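Local structure of Bm4233, isoform b (Brugia malayi, 6ANY) at residues T9-Q12 and R13-I16; R18-N21 and K22-L26; T101-G104 and K105-S109; K194-K197 and K198-L201. The protein probably binds sterols or related lipids as a secreted venom allergen-like member of the CAP superfamily, and is a vaccine candidate for lymphatic filariasis. All blocks are in the same frame, centred on the assembly; numbering follows the deposited sequence.

Interaction 1 of 4, residues T9-Q12 and R13-I16; sequences TPQQ and RKDI
The N-cap and first turns of helix 10-28 bring Thr9-Gln12 against Arg13-Ile16. Three sound i to i+4 bonds define the turn: Lys14 N to Pro10 O, Ile16 N to Gln12 O, and the 2.8 Å bond from Asp15 N to Gln11 O, which arrives nearly along the C=O axis. The bond from Arg13 N to Thr9 O, at 3.3 Å, is weak. Thr9 caps the end: its OG1 accepts from Gln12 N at 3.1 Å, with an N-H...O angle of 161°.

On the outer side, Gln11 NE2 meets Asp15 OD1 at 2.8 Å. The 121° angle at the hydrogen marks this bond as weak, and the amide and carboxylate planes are steeply turned against each other. The bend at chi2 (64°) turns the Gln11 amide along the outside of the helix toward Lys14 and Asp15, where OE1 lies 3.8 Å from Lys14 CD as the two chains cross at about a right angle. Arg13 runs extended toward the helix start, its CG 3.3 Å from Thr9 O and its NH1 near Pro10 CD. The guanidinium is held by a salt bridge to Glu56 and a bond to Phe1 O. On the buried side, Ile16 CD1 touches Gln12 CG at 4.0 Å. The Gln12 amide bonds to Arg96 O and Gly100 N, linking this helix to the start of helix 99-108, while Ile16 packs on strands 50-51 and 145-153.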
# COMPACT_ATOMS: atom_id res chain seq x y z
N THR A 9 -13.99 1.85 10.39
CA THR A 9 -13.78 2.18 11.81
C THR A 9 -12.39 2.76 11.98
O THR A 9 -11.58 2.58 11.13
CB THR A 9 -13.89 0.94 12.69
OG1 THR A 9 -12.90 -0.03 12.29
CG2 THR A 9 -15.32 0.39 12.64
N PRO A 10 -12.13 3.47 13.09
CA PRO A 10 -10.81 3.97 13.33
C PRO A 10 -9.77 2.89 13.38
O PRO A 10 -8.64 3.09 12.84
CB PRO A 10 -10.93 4.66 14.68
CG PRO A 10 -12.41 5.09 14.74
CD PRO A 10 -13.12 4.00 14.07
N GLN A 11 -10.12 1.77 13.99
CA GLN A 11 -9.22 0.64 14.08
C GLN A 11 -8.84 -0.00 12.76
O GLN A 11 -7.68 -0.33 12.51
CB GLN A 11 -9.79 -0.42 15.00
CG GLN A 11 -8.69 -1.41 15.38
CD GLN A 11 -7.50 -0.82 16.21
OE1 GLN A 11 -7.62 0.25 16.90
NE2 GLN A 11 -6.31 -1.52 16.10
N GLN A 12 -9.79 -0.14 11.88
CA GLN A 12 -9.46 -0.61 10.57
C GLN A 12 -8.44 0.30 9.90
O GLN A 12 -7.54 -0.18 9.27
CB GLN A 12 -10.71 -0.76 9.74
CG GLN A 12 -10.46 -1.16 8.29
CD GLN A 12 -10.81 -2.60 7.93
OE1 GLN A 12 -9.96 -3.40 7.57
NE2 GLN A 12 -12.08 -2.91 8.02
N ARG A 13 -8.59 1.61 10.01
CA ARG A 13 -7.69 2.55 9.38
C ARG A 13 -6.30 2.41 9.97
O ARG A 13 -5.32 2.28 9.25
CB ARG A 13 -8.19 3.95 9.62
CG ARG A 13 -9.54 4.22 9.07
CD ARG A 13 -9.93 5.65 9.31
NE ARG A 13 -11.24 5.96 8.72
CZ ARG A 13 -12.38 6.07 9.37
NH1 ARG A 13 -12.46 6.00 10.69
NH2 ARG A 13 -13.46 6.32 8.69
N LYS A 14 -6.24 2.32 11.28
CA LYS A 14 -4.96 2.12 11.95
C LYS A 14 -4.28 0.82 11.57
O LYS A 14 -3.08 0.78 11.35
CB LYS A 14 -5.12 2.07 13.45
CG LYS A 14 -5.56 3.37 14.06
CD LYS A 14 -5.84 3.28 15.58
CE LYS A 14 -7.17 3.91 16.00
NZ LYS A 14 -7.01 4.74 17.25
N ASP A 15 -5.03 -0.28 11.54
CA ASP A 15 -4.44 -1.56 11.20
C ASP A 15 -3.83 -1.53 9.77
O ASP A 15 -2.78 -2.16 9.49
CB ASP A 15 -5.49 -2.65 11.34
CG ASP A 15 -5.86 -2.93 12.79
OD1 ASP A 15 -5.23 -2.38 13.69
OD2 ASP A 15 -6.83 -3.70 13.04
N ILE A 16 -4.51 -0.86 8.87
CA ILE A 16 -4.04 -0.80 7.49
C ILE A 16 -2.73 -0.04 7.45
O ILE A 16 -1.78 -0.51 6.83
CB ILE A 16 -5.04 -0.09 6.59
CG1 ILE A 16 -6.16 -1.04 6.28
CG2 ILE A 16 -4.35 0.44 5.31
CD1 ILE A 16 -7.41 -0.36 5.75

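Interaction 2 of 4, residues R18-N21 and K22-L26; sequences RQNN and KFRSL
Gln19 and Phe23, one turn apart in the middle of helix 10-28 of the CAP domain, form the tightly packed part of this contact. Gln19 CG comes within 3.5 Å of Phe23 CE2, and the amide and ring planes are only 21° apart. With CG anti to the backbone N (chi1 175°) and the chain extended beyond it, the glutamine lies along the ring, and its NE2 donates to Thr101 O of helix 99-108. Phe23 in turn stacks with Trp108 of that helix.

A second close pair is Asn20 with Arg24, both buried. Asn20 ND2, a donor to Met138 O, reaches Arg24 CD at 3.6 Å. The amide and guanidinium planes are nearly perpendicular, and the guanidinium bonds to the carbonyls of Leu47, Met138 and Trp140. Asn21 approaches Arg24 less closely, its OD1, which accepts from Leu49 N, lying 4.1 Å from Arg24 CD.

The solvent side is looser. Arg18 and Lys22 are exposed, and their charged ends extend outward; they meet through the backbone bond from Lys22 N to Arg18 O and through Lys22 CB, 3.3 Å from that same oxygen.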
# COMPACT_ATOMS: atom_id res chain seq x y z
N ARG A 18 -0.55 0.68 9.99
CA ARG A 18 0.43 0.03 10.78
C ARG A 18 1.00 -1.15 10.03
O ARG A 18 2.26 -1.26 9.96
CB ARG A 18 -0.15 -0.46 12.13
CG ARG A 18 -0.39 0.71 13.05
CD ARG A 18 -1.35 0.44 14.18
NE ARG A 18 -1.66 1.68 14.94
CZ ARG A 18 -2.52 1.77 15.97
NH1 ARG A 18 -3.20 0.70 16.45
NH2 ARG A 18 -2.71 2.95 16.53
N GLN A 19 0.14 -1.96 9.39
CA GLN A 19 0.64 -3.07 8.55
C GLN A 19 1.52 -2.60 7.37
O GLN A 19 2.59 -3.14 7.14
CB GLN A 19 -0.50 -3.98 8.01
CG GLN A 19 -0.03 -5.05 7.03
CD GLN A 19 -1.17 -5.76 6.31
OE1 GLN A 19 -1.96 -5.10 5.61
NE2 GLN A 19 -1.27 -7.08 6.46
N ASN A 20 1.04 -1.64 6.61
CA ASN A 20 1.76 -1.19 5.41
C ASN A 20 3.11 -0.55 5.81
O ASN A 20 4.08 -0.77 5.15
CB ASN A 20 0.90 -0.22 4.60
CG ASN A 20 1.30 -0.13 3.12
OD1 ASN A 20 0.45 0.26 2.30
ND2 ASN A 20 2.62 -0.41 2.77
N ASN A 21 3.16 0.13 6.96
CA ASN A 21 4.37 0.77 7.43
C ASN A 21 5.31 -0.27 8.00
O ASN A 21 6.53 -0.16 7.85
CB ASN A 21 4.12 1.82 8.49
CG ASN A 21 3.66 3.11 7.93
OD1 ASN A 21 4.01 3.48 6.78
ND2 ASN A 21 2.83 3.80 8.70
N LYS A 22 4.78 -1.26 8.68
CA LYS A 22 5.61 -2.41 9.09
C LYS A 22 6.28 -3.12 7.89
O LYS A 22 7.50 -3.41 7.92
CB LYS A 22 4.79 -3.43 9.86
CG LYS A 22 5.55 -4.71 10.17
CD LYS A 22 4.74 -5.53 11.18
CE LYS A 22 5.36 -6.89 11.53
NZ LYS A 22 4.94 -7.37 12.88
N PHE A 23 5.49 -3.38 6.85
CA PHE A 23 6.04 -3.92 5.62
C PHE A 23 7.17 -3.08 5.10
O PHE A 23 8.21 -3.61 4.73
CB PHE A 23 4.96 -4.09 4.54
CG PHE A 23 4.03 -5.27 4.75
CD1 PHE A 23 4.45 -6.41 5.40
CD2 PHE A 23 2.75 -5.23 4.26
CE1 PHE A 23 3.59 -7.50 5.58
CE2 PHE A 23 1.87 -6.30 4.41
CZ PHE A 23 2.29 -7.45 5.05
N ARG A 24 6.95 -1.78 5.04
CA ARG A 24 7.92 -0.86 4.50
C ARG A 24 9.19 -0.87 5.28
O ARG A 24 10.27 -0.94 4.71
CB ARG A 24 7.33 0.53 4.43
CG ARG A 24 6.48 0.70 3.18
CD ARG A 24 5.45 1.79 3.35
NE ARG A 24 5.95 3.12 3.01
CZ ARG A 24 6.00 3.66 1.79
NH1 ARG A 24 5.50 3.02 0.74
NH2 ARG A 24 6.44 4.92 1.65
N SER A 25 9.07 -0.84 6.61
CA SER A 25 10.24 -0.90 7.49
C SER A 25 11.01 -2.21 7.37
O SER A 25 12.25 -2.22 7.21
CB SER A 25 9.80 -0.63 8.93
OG SER A 25 10.86 -0.85 9.79
N LEU A 26 10.30 -3.33 7.40
CA LEU A 26 10.94 -4.65 7.19
C LEU A 26 11.67 -4.68 5.87
O LEU A 26 12.79 -5.15 5.80
CB LEU A 26 9.94 -5.80 7.22
CG LEU A 26 9.38 -6.14 8.61
CD1 LEU A 26 8.33 -7.19 8.46
CD2 LEU A 26 10.41 -6.67 9.60

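Interaction 3 of 4, residues T101-G104 and K105-S109; sequences TEAG and KSWWS
Charge pairing joins Glu102 and Lys105 on the outer side of helix 99-108. Lys105 NZ lies 2.7 Å from Glu102 OE2, a salt bridge made on the syn lone pair of the carboxylate. The two chains leave the helix in a common direction; bends at Glu102 chi2 (-56°) and Lys105 chi3 turn their ends together.

Aromatic contacts carry the buried part. The methyl of Ala103 sits over the face of the Trp107 six-membered ring, CB 3.9 Å from its centroid and 16° off the normal, a CH-pi contact. Its nearest ring atom is CH2, at 3.7 Å. Ala103 O also lies over a face of the indole, 3.0 Å above the plane and displaced toward the rim. One residue thus meets the tryptophan through both methyl and carbonyl.

Backbone hydrogen bonds complete the turns. The straightest is Trp107 N to Ala103 O, 3.0 Å with an angle of 177° at the hydrogen, so this oxygen accepts a bond while lying over the indole. Trp108 N bonds to Gly104 O at 2.8 Å. At the C-terminal side Ser109 OG donates to Ser106 O, 2.7 Å, in the carbonyl plane on a lone pair.

The Trp107 ring packs against the sheet, NE1 donating to Val83 O of strand 80-87 while the ring reaches strand 159-167 and His134. Trp108 instead touches Leu27 of helix 10-28 and meets Phe135 of helix 133-138 edge-to-face.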
# COMPACT_ATOMS: atom_id res chain seq x y z
N THR A 101 -6.17 -5.46 5.98
CA THR A 101 -4.92 -6.15 6.25
C THR A 101 -4.83 -7.44 5.43
O THR A 101 -3.72 -7.91 5.07
CB THR A 101 -4.74 -6.45 7.77
OG1 THR A 101 -5.92 -7.07 8.32
CG2 THR A 101 -4.36 -5.20 8.52
N GLU A 102 -5.96 -8.05 5.16
CA GLU A 102 -5.95 -9.17 4.27
C GLU A 102 -5.59 -8.71 2.86
O GLU A 102 -4.84 -9.40 2.13
CB GLU A 102 -7.32 -9.89 4.26
CG GLU A 102 -7.57 -10.84 5.44
CD GLU A 102 -6.45 -11.90 5.53
OE1 GLU A 102 -6.34 -12.78 4.65
OE2 GLU A 102 -5.58 -11.75 6.41
N ALA A 103 -6.16 -7.58 2.45
CA ALA A 103 -5.81 -7.03 1.17
C ALA A 103 -4.33 -6.64 1.05
O ALA A 103 -3.75 -6.79 -0.01
CB ALA A 103 -6.66 -5.82 0.86
N GLY A 104 -3.73 -6.17 2.12
CA GLY A 104 -2.34 -5.69 2.10
C GLY A 104 -1.47 -6.89 1.99
O GLY A 104 -0.51 -6.90 1.25
N LYS A 105 -1.84 -7.95 2.66
CA LYS A 105 -1.05 -9.22 2.59
C LYS A 105 -1.10 -9.80 1.16
O LYS A 105 -0.10 -10.27 0.62
CB LYS A 105 -1.62 -10.26 3.55
CG LYS A 105 -1.03 -10.19 4.93
CD LYS A 105 -1.92 -10.84 5.97
CE LYS A 105 -1.98 -12.32 5.74
NZ LYS A 105 -3.10 -12.86 6.58
N SER A 106 -2.24 -9.70 0.54
CA SER A 106 -2.42 -10.20 -0.80
C SER A 106 -1.60 -9.40 -1.82
O SER A 106 -0.81 -9.93 -2.53
CB SER A 106 -3.87 -10.18 -1.20
OG SER A 106 -3.98 -10.53 -2.53
N TRP A 107 -1.75 -8.11 -1.80
CA TRP A 107 -0.92 -7.22 -2.67
C TRP A 107 0.58 -7.38 -2.43
O TRP A 107 1.40 -7.50 -3.38
CB TRP A 107 -1.33 -5.75 -2.48
CG TRP A 107 -2.80 -5.51 -2.79
CD1 TRP A 107 -3.55 -6.20 -3.65
CD2 TRP A 107 -3.67 -4.53 -2.18
NE1 TRP A 107 -4.85 -5.69 -3.70
CE2 TRP A 107 -4.95 -4.67 -2.79
CE3 TRP A 107 -3.50 -3.57 -1.19
CZ2 TRP A 107 -6.04 -3.88 -2.43
CZ3 TRP A 107 -4.58 -2.79 -0.84
CH2 TRP A 107 -5.84 -2.98 -1.44
N TRP A 108 0.92 -7.39 -1.16
CA TRP A 108 2.32 -7.47 -0.75
C TRP A 108 2.93 -8.80 -1.13
O TRP A 108 4.15 -8.86 -1.45
CB TRP A 108 2.47 -7.20 0.75
CG TRP A 108 3.89 -6.95 1.12
CD1 TRP A 108 4.85 -7.90 1.45
CD2 TRP A 108 4.57 -5.67 1.14
NE1 TRP A 108 6.05 -7.27 1.69
CE2 TRP A 108 5.91 -5.91 1.51
CE3 TRP A 108 4.18 -4.36 0.87
CZ2 TRP A 108 6.82 -4.90 1.69
CZ3 TRP A 108 5.10 -3.36 1.04
CH2 TRP A 108 6.40 -3.63 1.40
N SER A 109 2.11 -9.87 -1.17
CA SER A 109 2.61 -11.20 -1.46
C SER A 109 3.22 -11.29 -2.87
O SER A 109 3.91 -12.27 -3.19
CB SER A 109 1.49 -12.27 -1.35
OG SER A 109 0.60 -12.24 -2.50

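Interaction 4 of 4, residues K194-K197 and K198-L201; sequences KCAK and KSGL. With SO4 (sulfate ion), chain D.
Ala196 O is gripped by the backbone of the turn that follows it. Gly200 N donates to it at 2.7 Å, approaching in line with the carbonyl although the angle at the hydrogen is only 136°. Ser199 N and Leu201 N add weak bonds of 3.3 and 3.4 Å to the same Ala196 O. The return bond is firmer: Ala196 N donates to Leu201 O at 2.8 Å, with an angle of 158° at the hydrogen. Gly200 has a positive phi of 79°, and it and Leu201 both face Ala196, which identifies a G1 beta bulge.

Ser199 OG, placed between its backbone N and carbonyl carbon, lies beside the turn, 3.5 Å from Ala196 CB, and accepts a weak bond from Leu201 N. On the outer side the backbone holds a sulfate, probably from the crystallisation liquor: Lys197 N donates to O3 at 3.2 Å and Lys198 N to O4 at 3.0 Å. The Lys198 chain, bent at chi3 and chi4, curls beside the anion without closing a bond, its NZ 3.7 Å from sulfate O1; Arg203 NH2 supplies a further hydrogen bond to the sulfate. Lys197 sends its own NZ to Lys185 O.

Cys195 is tied to Cys184 by a disulfide, and Leu201 rests on helix 10-28. The whole is a short antiparallel beta hairpin with a bulged turn, set within the disulfide-rich C-terminal region of this CAP protein.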
# COMPACT_ATOMS: atom_id res chain seq x y z
N LYS A 194 12.72 14.65 9.24
CA LYS A 194 12.13 14.05 10.39
C LYS A 194 12.09 12.54 10.24
O LYS A 194 11.57 12.02 9.24
CB LYS A 194 10.73 14.62 10.64
CG LYS A 194 10.13 14.19 11.95
CD LYS A 194 10.93 14.78 13.06
CE LYS A 194 10.47 14.30 14.44
NZ LYS A 194 11.35 13.25 15.00
N CYS A 195 12.66 11.85 11.23
CA CYS A 195 12.84 10.40 11.15
C CYS A 195 12.04 9.75 12.25
O CYS A 195 12.06 10.22 13.40
CB CYS A 195 14.34 10.03 11.29
SG CYS A 195 14.63 8.25 11.53
N ALA A 196 11.33 8.68 11.89
CA ALA A 196 10.69 7.83 12.84
C ALA A 196 11.69 6.77 13.19
O ALA A 196 11.90 5.85 12.40
CB ALA A 196 9.47 7.21 12.22
N LYS A 197 12.35 6.93 14.32
CA LYS A 197 13.53 6.14 14.68
C LYS A 197 13.17 4.64 14.95
O LYS A 197 13.95 3.79 14.59
CB LYS A 197 14.25 6.77 15.87
CG LYS A 197 15.55 6.10 16.31
CD LYS A 197 16.31 6.97 17.35
CE LYS A 197 17.70 6.42 17.69
NZ LYS A 197 18.53 6.28 16.46
N LYS A 198 12.03 4.37 15.57
CA LYS A 198 11.60 3.01 15.78
C LYS A 198 11.48 2.23 14.50
O LYS A 198 11.93 1.10 14.45
CB LYS A 198 10.25 2.90 16.52
CG LYS A 198 10.37 2.92 18.04
CD LYS A 198 8.99 2.89 18.69
CE LYS A 198 8.23 4.21 18.52
NZ LYS A 198 8.25 5.04 19.76
N SER A 199 10.94 2.85 13.46
CA SER A 199 10.74 2.13 12.21
C SER A 199 11.86 2.36 11.21
O SER A 199 12.01 1.58 10.28
CB SER A 199 9.37 2.52 11.63
OG SER A 199 9.31 3.86 11.30
N GLY A 200 12.61 3.46 11.33
CA GLY A 200 13.62 3.81 10.34
C GLY A 200 12.98 4.45 9.11
O GLY A 200 13.60 4.58 8.06
N LEU A 201 11.72 4.86 9.19
CA LEU A 201 11.04 5.51 8.06
C LEU A 201 11.00 6.98 8.28
O LEU A 201 10.96 7.43 9.42
CB LEU A 201 9.59 5.00 7.94
CG LEU A 201 9.31 3.50 7.79
CD1 LEU A 201 7.84 3.24 8.02
CD2 LEU A 201 9.67 3.01 6.43
S SO4 D . 9.98 7.80 16.88
O1 SO4 D . 9.17 8.15 18.06
O2 SO4 D . 9.02 7.55 15.80
O3 SO4 D . 10.94 8.84 16.41
O4 SO4 D . 10.62 6.52 17.20

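Along the chain the four contacts follow in series. Interactions 1 and 2 are successive parts of helix 10-28, with centres about 14 Å apart. Interaction 3, on helix 99-108, has its centre about 12 Å from that of interaction 2, to which it is joined by Gln19 NE2 and Thr101 O, 2.9 Å apart, and by Phe23 against Trp108. Interaction 4, the C-terminal hairpin, reaches interaction 2 through Ser25 OG and Ser199 O, 2.7 Å apart, but its nearest atoms are about 9 Å from interaction 3. Helix 10-28 therefore lies between the two, so that one helix of the CAP fold touches both helix 99-108 and the C-terminal hairpin.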